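Local coordinates for protein uncharacterized ACR, COG1565 superfamily (PDB 4F3N) that is of unproven function but probably acts as an S-adenosylmethionine-dependent methyltransferase, perhaps one that symmetrically dimethylates protein arginines, at residues R140-G145 / E168-D173; L151-L156 / E184-Q189; E177-Q182 / W199-P204; G209-N214 / A287-G292. One frame throughout, in Å; residues are numbered along the deposited sequence.

How the interactions relate
Following the chain, strand 140-144 leads into helix 150-161, and interaction 1 closes that first crossover by pairing 140-145 with 168-173. Interaction 2 crosses it: its first segment, 151-156, lies inside the loop of interaction 1, its second, 184-189, beyond it, so it ties together the helices of two successive crossovers. Interaction 3 (177-182 with 199-204) opens after interaction 1 has closed, also crosses interaction 2, and seats helix 179-189 on edge strand 197-200. Interaction 4 follows in series and closes the longest loop, from 209-214 to 287-292. Val210 and Val212 pair with Met142, which joins interactions 1 and 4 in one sheet.

Interaction 1 (R140-G145 / E168-D173); sequences RVMEFG and EYAIVD
Strands 140-144 and 168-172 run parallel, 16° apart and 4.6 Å at closest, stitched by five backbone hydrogen bonds from Val141 N to Glu168 O at one end to Gly145 N to Val172 O at the other. Val141, Glu143, Tyr169 and Ile171 project from one face of the sheet. Here Val141 CG1 lies over the Tyr169 ring, a CH-pi contact 4.0 Å from the ring centroid. Beyond the ring, Tyr169 OH donates to Glu143 OE1 at 2.8 Å, reaching the oxygen from 41° above the carboxylate plane. Glu143 can meet it because its chain is stretched straight out, CG anti to the backbone N (chi1 -178°). Its CB rests beside the same hydroxyl. On the other face, Val172 divides its methyls: CG2 packs 3.9 Å from Met142 SD, while CG1 lies 3.7 Å from Phe144 CD1. On this same face, at the start of the strands, Arg140 NH1 and Glu168 OE2 form a long salt bridge of 3.6 Å. Glu143 also borders Asn214, a residue that binds S-adenosylhomocysteine, so the tyrosine probably helps to position an acid beside the cofactor pocket. Two parallel strands joined through helix 150-161 make the first beta-alpha-beta unit of a Rossmann-like methyltransferase fold, with an acidic residue near the end of its first strand.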
loop_
_atom_site.group_PDB
_atom_site.type_symbol
_atom_site.label_atom_id
_atom_site.label_comp_id
_atom_site.label_asym_id
_atom_site.label_seq_id
_atom_site.Cartn_x
_atom_site.Cartn_y
_atom_site.Cartn_z
ATOM N N ARG A 140 -19.818 -7.931 4.785
ATOM C CA ARG A 140 -18.595 -8.633 4.447
ATOM C C ARG A 140 -17.449 -7.629 4.401
ATOM O O ARG A 140 -17.656 -6.473 4.054
ATOM C CB ARG A 140 -18.708 -9.312 3.076
ATOM C CG ARG A 140 -19.713 -10.461 3.017
ATOM C CD ARG A 140 -19.809 -11.019 1.592
ATOM N NE ARG A 140 -20.678 -12.190 1.560
ATOM C CZ ARG A 140 -20.313 -13.454 1.315
ATOM N NH1 ARG A 140 -19.073 -13.804 1.009
ATOM N NH2 ARG A 140 -21.245 -14.390 1.349
ATOM N N VAL A 141 -16.262 -8.085 4.787
ATOM C CA VAL A 141 -15.036 -7.341 4.591
ATOM C C VAL A 141 -14.090 -8.166 3.708
ATOM O O VAL A 141 -14.033 -9.422 3.809
ATOM C CB VAL A 141 -14.363 -7.029 5.924
ATOM C CG1 VAL A 141 -12.934 -6.469 5.708
ATOM C CG2 VAL A 141 -15.229 -6.066 6.750
ATOM N N MET A 142 -13.355 -7.480 2.845
ATOM C CA MET A 142 -12.329 -8.098 2.020
ATOM C C MET A 142 -11.049 -7.288 2.153
ATOM O O MET A 142 -11.031 -6.088 1.888
ATOM C CB MET A 142 -12.737 -8.167 0.522
ATOM C CG MET A 142 -11.583 -8.666 -0.325
ATOM S SD MET A 142 -11.962 -8.494 -2.079
ATOM C CE MET A 142 -12.815 -9.936 -2.081
ATOM N N GLU A 143 -9.975 -7.936 2.575
ATOM C CA GLU A 143 -8.697 -7.257 2.701
ATOM C C GLU A 143 -7.746 -7.781 1.613
ATOM O O GLU A 143 -7.585 -8.990 1.401
ATOM C CB GLU A 143 -8.113 -7.435 4.119
ATOM C CG GLU A 143 -6.818 -6.669 4.238
ATOM C CD GLU A 143 -6.128 -6.730 5.571
ATOM O OE1 GLU A 143 -6.581 -7.455 6.456
ATOM O OE2 GLU A 143 -5.098 -6.013 5.680
ATOM N N PHE A 144 -7.105 -6.870 0.899
ATOM C CA PHE A 144 -6.138 -7.289 -0.124
ATOM C C PHE A 144 -4.783 -7.295 0.525
ATOM O O PHE A 144 -4.435 -6.342 1.203
ATOM C CB PHE A 144 -6.160 -6.322 -1.345
ATOM C CG PHE A 144 -5.218 -6.742 -2.467
ATOM C CD1 PHE A 144 -5.633 -7.617 -3.452
ATOM C CD2 PHE A 144 -3.887 -6.320 -2.470
ATOM C CE1 PHE A 144 -4.748 -8.026 -4.462
ATOM C CE2 PHE A 144 -2.989 -6.711 -3.470
ATOM C CZ PHE A 144 -3.415 -7.587 -4.462
ATOM N N GLY A 145 -4.021 -8.382 0.268
ATOM C CA GLY A 145 -2.663 -8.572 0.789
ATOM C C GLY A 145 -2.710 -9.180 2.182
ATOM O O GLY A 145 -2.702 -10.389 2.330
ATOM N N GLU A 168 -18.497 -13.062 6.122
ATOM C CA GLU A 168 -17.153 -13.536 5.769
ATOM C C GLU A 168 -16.142 -12.357 5.871
ATOM O O GLU A 168 -16.478 -11.208 5.627
ATOM C CB GLU A 168 -17.161 -14.063 4.334
ATOM C CG GLU A 168 -15.843 -14.625 3.808
ATOM C CD GLU A 168 -16.012 -15.322 2.465
ATOM O OE1 GLU A 168 -16.633 -16.408 2.418
ATOM O OE2 GLU A 168 -15.606 -14.745 1.459
ATOM N N TYR A 169 -14.901 -12.682 6.233
ATOM C CA TYR A 169 -13.761 -11.756 6.106
ATOM C C TYR A 169 -12.885 -12.437 5.088
ATOM O O TYR A 169 -12.306 -13.488 5.393
ATOM C CB TYR A 169 -13.028 -11.629 7.465
ATOM C CG TYR A 169 -11.992 -10.506 7.490
ATOM C CD1 TYR A 169 -10.797 -10.624 6.770
ATOM C CD2 TYR A 169 -12.240 -9.314 8.196
ATOM C CE1 TYR A 169 -9.865 -9.589 6.766
ATOM C CE2 TYR A 169 -11.333 -8.309 8.198
ATOM C CZ TYR A 169 -10.130 -8.461 7.512
ATOM O OH TYR A 169 -9.227 -7.394 7.494
ATOM N N ALA A 170 -12.844 -11.903 3.870
ATOM C CA ALA A 170 -12.089 -12.472 2.760
ATOM C C ALA A 170 -10.705 -11.864 2.719
ATOM O O ALA A 170 -10.548 -10.633 2.856
ATOM C CB ALA A 170 -12.793 -12.255 1.420
ATOM N N ILE A 171 -9.693 -12.704 2.594
ATOM C CA ILE A 171 -8.304 -12.197 2.359
ATOM C C ILE A 171 -7.841 -12.587 0.960
ATOM O O ILE A 171 -7.886 -13.746 0.597
ATOM C CB ILE A 171 -7.280 -12.693 3.406
ATOM C CG1 ILE A 171 -7.642 -12.175 4.796
ATOM C CG2 ILE A 171 -5.862 -12.315 2.969
ATOM C CD1 ILE A 171 -6.855 -12.771 5.973
ATOM N N VAL A 172 -7.400 -11.615 0.162
ATOM C CA VAL A 172 -6.843 -11.890 -1.152
ATOM C C VAL A 172 -5.344 -12.044 -1.068
ATOM O O VAL A 172 -4.637 -11.075 -0.803
ATOM C CB VAL A 172 -7.157 -10.799 -2.218
ATOM C CG1 VAL A 172 -6.612 -11.219 -3.581
ATOM C CG2 VAL A 172 -8.646 -10.538 -2.295
ATOM N N ASP A 173 -4.888 -13.262 -1.337
ATOM C CA ASP A 173 -3.486 -13.680 -1.227
ATOM C C ASP A 173 -3.114 -14.277 -2.570
ATOM O O ASP A 173 -3.197 -15.493 -2.770
ATOM C CB ASP A 173 -3.328 -14.694 -0.086
ATOM C CG ASP A 173 -1.947 -15.319 -0.029
ATOM O OD1 ASP A 173 -0.941 -14.688 -0.416
ATOM O OD2 ASP A 173 -1.851 -16.473 0.418
#

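Interaction 2 (L151-L156 / E184-Q189); sequences LAAGLL and ETLGAQ
Leu186 reaches Ala152, Ala153 and Leu156 on the neighbouring helix, and its side chain carries most of this contact. Its CB leaves helix 179-189 obliquely, and chi1 of -75° sets CG opposite the carbonyl carbon and beside the backbone N. CG then divides the work. Branch CD1 goes to the Trp199 indole on the sheet, whereas CD2 reaches across to helix 150-161. Leu186 CD2 sits 3.7 Å from Ala153 CA and 4.0 Å from Ala153 CB. Ala152 CB touches Leu186 CD2 at 4.2 Å, and Leu156 CD1 comes to 3.9 Å from the same Leu186 CD2, the two leucine side chains crossing at about a right angle. The small alanines let the leucine lie directly against the backbone of the facing helix. One turn on from Leu186, Ala153 CB lies 4.0 Å from Gln189 CB, toward solvent. No hydrogen bond spans the two segments; the interface is held by apolar contact. The short helical segments are inclined at 36° with axes 9.2 Å apart, and their chains run broadly the same way. Ala152 and Leu156 also turn to Tyr169, so the contact is rooted on the sheet. Two adjacent helices packed side by side on one face of a parallel sheet are characteristic of successive crossovers in a Rossmann-like fold; Ala152 also fits the last position of a possible GxGxxA motif.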
loop_
_atom_site.group_PDB
_atom_site.type_symbol
_atom_site.label_atom_id
_atom_site.label_comp_id
_atom_site.label_asym_id
_atom_site.label_seq_id
_atom_site.Cartn_x
_atom_site.Cartn_y
_atom_site.Cartn_z
ATOM N N LEU A 151 -3.905 -7.007 11.128
ATOM C CA LEU A 151 -5.055 -6.113 10.949
ATOM C C LEU A 151 -6.361 -6.885 10.878
ATOM O O LEU A 151 -7.354 -6.472 11.458
ATOM C CB LEU A 151 -4.895 -5.250 9.697
ATOM C CG LEU A 151 -6.045 -4.268 9.411
ATOM C CD1 LEU A 151 -6.179 -3.273 10.527
ATOM C CD2 LEU A 151 -5.769 -3.447 8.136
ATOM N N ALA A 152 -6.356 -8.026 10.172
ATOM C CA ALA A 152 -7.560 -8.840 10.054
ATOM C C ALA A 152 -7.998 -9.293 11.445
ATOM O O ALA A 152 -9.183 -9.190 11.784
ATOM C CB ALA A 152 -7.313 -10.075 9.134
ATOM N N ALA A 153 -7.065 -9.810 12.247
ATOM C CA ALA A 153 -7.425 -10.287 13.586
ATOM C C ALA A 153 -8.001 -9.142 14.421
ATOM O O ALA A 153 -9.044 -9.300 15.095
ATOM C CB ALA A 153 -6.234 -10.926 14.272
ATOM N N GLY A 154 -7.373 -7.959 14.318
ATOM C CA GLY A 154 -7.805 -6.786 15.059
ATOM C C GLY A 154 -9.152 -6.281 14.604
ATOM O O GLY A 154 -9.981 -5.873 15.437
ATOM N N LEU A 155 -9.374 -6.260 13.293
ATOM C CA LEU A 155 -10.601 -5.671 12.738
ATOM C C LEU A 155 -11.785 -6.629 12.998
ATOM O O LEU A 155 -12.891 -6.223 13.383
ATOM C CB LEU A 155 -10.404 -5.401 11.252
ATOM C CG LEU A 155 -11.341 -4.474 10.517
ATOM C CD1 LEU A 155 -11.548 -3.126 11.226
ATOM C CD2 LEU A 155 -10.742 -4.205 9.103
ATOM N N LEU A 156 -11.517 -7.908 12.849
ATOM C CA LEU A 156 -12.538 -8.918 13.128
ATOM C C LEU A 156 -12.998 -8.819 14.584
ATOM O O LEU A 156 -14.208 -8.789 14.900
ATOM C CB LEU A 156 -11.970 -10.325 12.885
ATOM C CG LEU A 156 -12.235 -10.967 11.562
ATOM C CD1 LEU A 156 -11.528 -12.311 11.504
ATOM C CD2 LEU A 156 -13.761 -11.161 11.394
ATOM N N GLU A 184 -2.242 -18.659 11.047
ATOM C CA GLU A 184 -1.629 -18.839 12.366
ATOM C C GLU A 184 -1.944 -17.669 13.296
ATOM O O GLU A 184 -2.364 -17.884 14.423
ATOM C CB GLU A 184 -0.111 -18.966 12.215
ATOM C CG GLU A 184 0.588 -19.449 13.475
ATOM C CD GLU A 184 2.105 -19.350 13.398
ATOM O OE1 GLU A 184 2.660 -18.895 12.360
ATOM O OE2 GLU A 184 2.749 -19.699 14.416
ATOM N N THR A 185 -1.790 -16.447 12.775
ATOM C CA THR A 185 -2.051 -15.206 13.520
ATOM C C THR A 185 -3.525 -15.157 13.944
ATOM O O THR A 185 -3.846 -14.892 15.095
ATOM C CB THR A 185 -1.717 -13.964 12.665
ATOM O OG1 THR A 185 -0.323 -13.946 12.345
ATOM C CG2 THR A 185 -2.085 -12.659 13.368
ATOM N N LEU A 186 -4.415 -15.432 13.009
ATOM C CA LEU A 186 -5.854 -15.437 13.314
ATOM C C LEU A 186 -6.234 -16.499 14.350
ATOM O O LEU A 186 -7.102 -16.279 15.191
ATOM C CB LEU A 186 -6.666 -15.633 12.022
ATOM C CG LEU A 186 -6.728 -14.390 11.154
ATOM C CD1 LEU A 186 -6.985 -14.752 9.691
ATOM C CD2 LEU A 186 -7.796 -13.410 11.622
ATOM N N GLY A 187 -5.643 -17.677 14.248
ATOM C CA GLY A 187 -5.940 -18.736 15.209
ATOM C C GLY A 187 -5.523 -18.349 16.614
ATOM O O GLY A 187 -6.227 -18.652 17.579
ATOM N N ALA A 188 -4.385 -17.663 16.710
ATOM C CA ALA A 188 -3.791 -17.231 17.971
ATOM C C ALA A 188 -4.486 -16.007 18.573
ATOM O O ALA A 188 -4.704 -15.947 19.784
ATOM C CB ALA A 188 -2.317 -16.922 17.750
ATOM N N GLN A 189 -4.836 -15.044 17.730
ATOM C CA GLN A 189 -5.295 -13.730 18.179
ATOM C C GLN A 189 -6.797 -13.473 18.063
ATOM O O GLN A 189 -7.303 -12.548 18.690
ATOM C CB GLN A 189 -4.524 -12.650 17.413
ATOM C CG GLN A 189 -3.047 -12.642 17.757
ATOM C CD GLN A 189 -2.263 -11.516 17.081
ATOM O OE1 GLN A 189 -2.801 -10.424 16.805
ATOM N NE2 GLN A 189 -0.976 -11.773 16.817
#

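Interaction 3 (E177-Q182 / W199-P204); sequences ELRARQ and WLDALP
Arg179 and Trp199 run alongside one another, pointing opposite ways, guanidinium and indole planes 21° apart, while Gln182 meets the indole at its edge. The arginine sets its aliphatic root rather than its charge over the ring: Arg179 CB stands 3.5 Å from the centroid of the five-membered ring of Trp199, a CH-pi contact over the face. Its CG occupies the crowded position between backbone N and carbonyl carbon (chi1 65°), and a bend at chi3 carries the rest of the chain back along the tryptophan stem. The guanidinium thus arrives with one face over Trp199 CB and an edge toward Asp201. There Arg179 NH2 donates to Asp201 OD1 at 2.8 Å, close to the guanidinium plane and nearly along the C-O axis of the acceptor. Arg179 NH1 adds a weak bond of 3.3 Å to Asp201 OD1. A water accepts from Arg179 NH1 and donates to Trp199 O, linking the charged group to the strand backbone. At the indole edge, Trp199 NE1 donates to Gln182 OE1 at 2.7 Å, with amide and ring nearly coplanar at 17°. This bond satisfies the indole N-H and helps to fix the ring's rotation. The amide's other end, NE2, bonds to Gly145 O and Gly147 O, while Arg179 NE pairs with Asp173. The start of helix 179-189 is thereby pinned to edge strand 197-200, the end of strand 168-172 and the glycine-rich turn leading to helix 150-161.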
loop_
_atom_site.group_PDB
_atom_site.type_symbol
_atom_site.label_atom_id
_atom_site.label_comp_id
_atom_site.label_asym_id
_atom_site.label_seq_id
_atom_site.Cartn_x
_atom_site.Cartn_y
_atom_site.Cartn_z
ATOM N N GLU A 177 1.397 -17.414 -0.809
ATOM C CA GLU A 177 2.488 -17.494 0.137
ATOM C C GLU A 177 2.218 -16.833 1.485
ATOM O O GLU A 177 2.959 -17.091 2.437
ATOM C CB GLU A 177 3.775 -16.909 -0.489
ATOM C CG GLU A 177 4.261 -17.641 -1.745
ATOM C CD GLU A 177 5.308 -18.708 -1.472
ATOM O OE1 GLU A 177 5.583 -19.033 -0.286
ATOM O OE2 GLU A 177 5.862 -19.243 -2.457
ATOM N N LEU A 178 1.225 -15.946 1.573
ATOM C CA LEU A 178 0.993 -15.189 2.814
ATOM C C LEU A 178 0.000 -15.867 3.724
ATOM O O LEU A 178 0.008 -15.654 4.914
ATOM C CB LEU A 178 0.468 -13.766 2.544
ATOM C CG LEU A 178 1.281 -12.931 1.548
ATOM C CD1 LEU A 178 0.556 -11.600 1.336
ATOM C CD2 LEU A 178 2.687 -12.797 2.092
ATOM N N ARG A 179 -0.854 -16.721 3.190
ATOM C CA ARG A 179 -1.973 -17.177 4.012
ATOM C C ARG A 179 -1.595 -18.092 5.181
ATOM O O ARG A 179 -2.279 -18.081 6.177
ATOM C CB ARG A 179 -3.093 -17.771 3.172
ATOM C CG ARG A 179 -2.778 -19.032 2.411
ATOM C CD ARG A 179 -3.909 -19.292 1.432
ATOM N NE ARG A 179 -3.909 -18.390 0.278
ATOM C CZ ARG A 179 -4.730 -18.523 -0.752
ATOM N NH1 ARG A 179 -5.646 -19.498 -0.745
ATOM N NH2 ARG A 179 -4.666 -17.713 -1.788
ATOM N N ALA A 180 -0.521 -18.877 5.083
ATOM C CA ALA A 180 -0.161 -19.743 6.204
ATOM C C ALA A 180 0.100 -18.952 7.472
ATOM O O ALA A 180 -0.429 -19.296 8.529
ATOM C CB ALA A 180 1.076 -20.644 5.863
ATOM N N ARG A 181 0.907 -17.899 7.378
ATOM C CA ARG A 181 1.169 -17.084 8.554
ATOM C C ARG A 181 -0.081 -16.337 9.028
ATOM O O ARG A 181 -0.311 -16.225 10.239
ATOM C CB ARG A 181 2.336 -16.110 8.336
ATOM C CG ARG A 181 2.725 -15.357 9.610
ATOM C CD ARG A 181 4.171 -15.595 10.023
ATOM N NE ARG A 181 4.634 -14.588 10.986
ATOM C CZ ARG A 181 5.479 -13.575 10.730
ATOM N NH1 ARG A 181 5.985 -13.375 9.507
ATOM N NH2 ARG A 181 5.810 -12.729 11.718
ATOM N N GLN A 182 -0.895 -15.841 8.089
ATOM C CA GLN A 182 -2.135 -15.164 8.436
ATOM C C GLN A 182 -3.079 -16.081 9.242
ATOM O O GLN A 182 -3.651 -15.676 10.257
ATOM C CB GLN A 182 -2.856 -14.677 7.170
ATOM C CG GLN A 182 -2.083 -13.584 6.450
ATOM C CD GLN A 182 -2.557 -13.297 5.044
ATOM O OE1 GLN A 182 -3.400 -14.021 4.488
ATOM N NE2 GLN A 182 -2.003 -12.224 4.436
ATOM N N TRP A 199 -9.804 -17.323 2.251
ATOM C CA TRP A 199 -8.781 -16.770 1.394
ATOM C C TRP A 199 -9.114 -16.961 -0.077
ATOM O O TRP A 199 -9.635 -18.004 -0.488
ATOM C CB TRP A 199 -7.454 -17.442 1.702
ATOM C CG TRP A 199 -6.805 -16.965 2.976
ATOM C CD1 TRP A 199 -5.803 -15.981 3.119
ATOM C CD2 TRP A 199 -7.088 -17.400 4.355
ATOM N NE1 TRP A 199 -5.484 -15.814 4.424
ATOM C CE2 TRP A 199 -6.196 -16.640 5.216
ATOM C CE3 TRP A 199 -7.936 -18.344 4.923
ATOM C CZ2 TRP A 199 -6.170 -16.817 6.583
ATOM C CZ3 TRP A 199 -7.925 -18.503 6.310
ATOM C CH2 TRP A 199 -7.053 -17.741 7.121
ATOM N N LEU A 200 -8.820 -15.924 -0.852
ATOM C CA LEU A 200 -9.078 -15.886 -2.284
ATOM C C LEU A 200 -7.784 -15.802 -3.067
ATOM O O LEU A 200 -6.848 -15.153 -2.625
ATOM C CB LEU A 200 -9.900 -14.647 -2.603
ATOM C CG LEU A 200 -11.228 -14.464 -1.897
ATOM C CD1 LEU A 200 -11.815 -13.131 -2.312
ATOM C CD2 LEU A 200 -12.192 -15.613 -2.207
ATOM N N ASP A 201 -7.770 -16.410 -4.257
ATOM C CA ASP A 201 -6.603 -16.393 -5.110
ATOM C C ASP A 201 -6.598 -15.172 -6.065
ATOM O O ASP A 201 -5.569 -14.865 -6.674
ATOM C CB ASP A 201 -6.559 -17.658 -5.959
ATOM C CG ASP A 201 -6.422 -18.922 -5.111
ATOM O OD1 ASP A 201 -6.156 -18.789 -3.913
ATOM O OD2 ASP A 201 -6.571 -20.036 -5.642
ATOM N N ALA A 202 -7.739 -14.519 -6.206
ATOM C CA ALA A 202 -7.878 -13.361 -7.094
ATOM C C ALA A 202 -9.053 -12.516 -6.652
ATOM O O ALA A 202 -9.908 -12.990 -5.924
ATOM C CB ALA A 202 -8.076 -13.826 -8.521
ATOM N N LEU A 203 -9.117 -11.258 -7.063
ATOM C CA LEU A 203 -10.329 -10.496 -6.789
ATOM C C LEU A 203 -11.523 -11.190 -7.478
ATOM O O LEU A 203 -11.415 -11.629 -8.629
ATOM C CB LEU A 203 -10.201 -9.060 -7.290
ATOM C CG LEU A 203 -9.169 -8.148 -6.635
ATOM C CD1 LEU A 203 -9.006 -6.851 -7.423
ATOM C CD2 LEU A 203 -9.538 -7.871 -5.184
ATOM N N PRO A 204 -12.677 -11.279 -6.798
ATOM C CA PRO A 204 -13.911 -11.769 -7.450
ATOM C C PRO A 204 -14.460 -10.732 -8.463
ATOM O O PRO A 204 -14.014 -9.583 -8.446
ATOM C CB PRO A 204 -14.865 -11.927 -6.276
ATOM C CG PRO A 204 -14.477 -10.808 -5.385
ATOM C CD PRO A 204 -12.965 -10.755 -5.448
HETATM O O HOH W 1 -8.443 -19.816 -2.196
#

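Interaction 4 (G209-N214 / A287-G292); sequences GVVVGN and AMLARG. With EDO (1,2-ethanediol), chain D.
Gly209 and Val211 give up the most surface here, to the turn that leaves helix 276-288, with Leu289 next. Gly209 is gripped through its backbone: its N donates to Arg291 O at 3.0 Å, in the carbonyl plane. At the other end of the residue, Gly209 O receives a CA-H...O contact of 3.1 Å from Gly292 CA. Leu289 CD1 also reaches Gly209 O, at 3.6 Å. Gly292 CA thus lies directly against Gly209 O, and both glycines have backbone angles that by themselves call for glycine. Together they make a parallel bridge where strands 210-214 and 293-298 enter the central sheet of the Rossmann-like fold, with helix 276-288 leading into the second. Two residues on, Val211 points toward the helix end and presents CG2 to Met288 CE at 4.0 Å. The methionine reaches it by bending at chi3 (76°), which turns the terminal methyl toward the strand. Leu289 CD1 is a looser neighbour of Val211 CG2, at 4.4 Å. At the strand's far end, Asn214 ND2 donates almost straight (172°) to O2 of an ethanediol, 3.0 Å away, probably from the crystallisation liquor; Asn214 binds S-adenosylhomocysteine in another crystal structure, but that ligand is absent here.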
loop_
_atom_site.group_PDB
_atom_site.type_symbol
_atom_site.label_atom_id
_atom_site.label_comp_id
_atom_site.label_asym_id
_atom_site.label_seq_id
_atom_site.Cartn_x
_atom_site.Cartn_y
_atom_site.Cartn_z
ATOM N N GLY A 209 -19.694 -5.172 0.198
ATOM C CA GLY A 209 -19.099 -5.082 1.523
ATOM C C GLY A 209 -18.057 -3.999 1.541
ATOM O O GLY A 209 -18.101 -3.051 0.731
ATOM N N VAL A 210 -17.107 -4.133 2.452
ATOM C CA VAL A 210 -16.040 -3.121 2.658
ATOM C C VAL A 210 -14.671 -3.745 2.334
ATOM O O VAL A 210 -14.292 -4.795 2.875
ATOM C CB VAL A 210 -16.011 -2.525 4.065
ATOM C CG1 VAL A 210 -14.739 -1.691 4.246
ATOM C CG2 VAL A 210 -17.255 -1.700 4.339
ATOM N N VAL A 211 -13.982 -3.098 1.401
ATOM C CA VAL A 211 -12.647 -3.533 0.986
ATOM C C VAL A 211 -11.639 -2.661 1.755
ATOM O O VAL A 211 -11.835 -1.450 1.950
ATOM C CB VAL A 211 -12.445 -3.345 -0.529
ATOM C CG1 VAL A 211 -11.032 -3.761 -0.953
ATOM C CG2 VAL A 211 -13.582 -4.028 -1.300
ATOM N N VAL A 212 -10.584 -3.312 2.215
ATOM C CA VAL A 212 -9.479 -2.655 2.976
ATOM C C VAL A 212 -8.129 -2.946 2.285
ATOM O O VAL A 212 -7.797 -4.103 1.976
ATOM C CB VAL A 212 -9.422 -3.099 4.435
ATOM C CG1 VAL A 212 -8.214 -2.421 5.135
ATOM C CG2 VAL A 212 -10.705 -2.748 5.184
ATOM N N GLY A 213 -7.370 -1.897 1.944
ATOM C CA GLY A 213 -6.038 -2.059 1.359
ATOM C C GLY A 213 -5.076 -1.209 2.168
ATOM O O GLY A 213 -4.969 -0.013 1.934
ATOM N N ASN A 214 -4.398 -1.828 3.135
ATOM C CA ASN A 214 -3.509 -1.144 4.033
ATOM C C ASN A 214 -2.051 -1.325 3.631
ATOM O O ASN A 214 -1.554 -2.441 3.689
ATOM C CB ASN A 214 -3.732 -1.781 5.384
ATOM C CG ASN A 214 -2.920 -1.167 6.447
ATOM O OD1 ASN A 214 -2.743 0.057 6.506
ATOM N ND2 ASN A 214 -2.455 -2.049 7.393
ATOM N N ALA A 287 -14.543 -1.241 -9.929
ATOM C CA ALA A 287 -15.479 -1.834 -10.882
ATOM C C ALA A 287 -16.133 -3.084 -10.258
ATOM O O ALA A 287 -17.312 -3.398 -10.517
ATOM C CB ALA A 287 -14.782 -2.163 -12.187
ATOM N N MET A 288 -15.374 -3.788 -9.445
ATOM C CA MET A 288 -15.842 -4.979 -8.708
ATOM C C MET A 288 -16.847 -4.642 -7.628
ATOM O O MET A 288 -17.797 -5.376 -7.397
ATOM C CB MET A 288 -14.621 -5.680 -8.072
ATOM C CG MET A 288 -14.934 -6.756 -7.039
ATOM S SD MET A 288 -13.534 -7.167 -5.995
ATOM C CE MET A 288 -13.537 -5.747 -4.900
ATOM N N LEU A 289 -16.566 -3.585 -6.893
ATOM C CA LEU A 289 -17.441 -3.157 -5.803
ATOM C C LEU A 289 -18.830 -2.796 -6.310
ATOM O O LEU A 289 -18.963 -1.814 -7.030
ATOM C CB LEU A 289 -16.814 -1.960 -5.111
ATOM C CG LEU A 289 -17.535 -1.433 -3.881
ATOM C CD1 LEU A 289 -17.460 -2.483 -2.806
ATOM C CD2 LEU A 289 -16.923 -0.105 -3.394
ATOM N N ALA A 290 -19.852 -3.567 -5.958
ATOM C CA ALA A 290 -21.236 -3.280 -6.390
ATOM C C ALA A 290 -21.966 -2.391 -5.388
ATOM O O ALA A 290 -22.849 -1.602 -5.737
ATOM C CB ALA A 290 -22.000 -4.566 -6.574
ATOM N N ARG A 291 -21.617 -2.546 -4.126
ATOM C CA ARG A 291 -22.247 -1.821 -3.022
ATOM C C ARG A 291 -21.329 -1.929 -1.831
ATOM O O ARG A 291 -20.852 -3.015 -1.526
ATOM C CB ARG A 291 -23.591 -2.521 -2.734
ATOM C CG ARG A 291 -24.335 -2.100 -1.522
ATOM C CD ARG A 291 -25.549 -3.023 -1.321
ATOM N NE ARG A 291 -26.621 -2.776 -2.279
ATOM C CZ ARG A 291 -27.895 -2.559 -1.938
ATOM N NH1 ARG A 291 -28.280 -2.512 -0.663
ATOM N NH2 ARG A 291 -28.796 -2.379 -2.878
ATOM N N GLY A 292 -21.074 -0.825 -1.147
ATOM C CA GLY A 292 -20.159 -0.810 0.004
ATOM C C GLY A 292 -19.106 0.278 -0.155
ATOM O O GLY A 292 -19.360 1.325 -0.744
HETATM C C1 EDO D . -0.935 0.105 11.948
HETATM O O1 EDO D . -0.189 1.142 11.369
HETATM C C2 EDO D . -1.833 -0.464 10.872
HETATM O O2 EDO D . -1.089 -1.208 9.896
#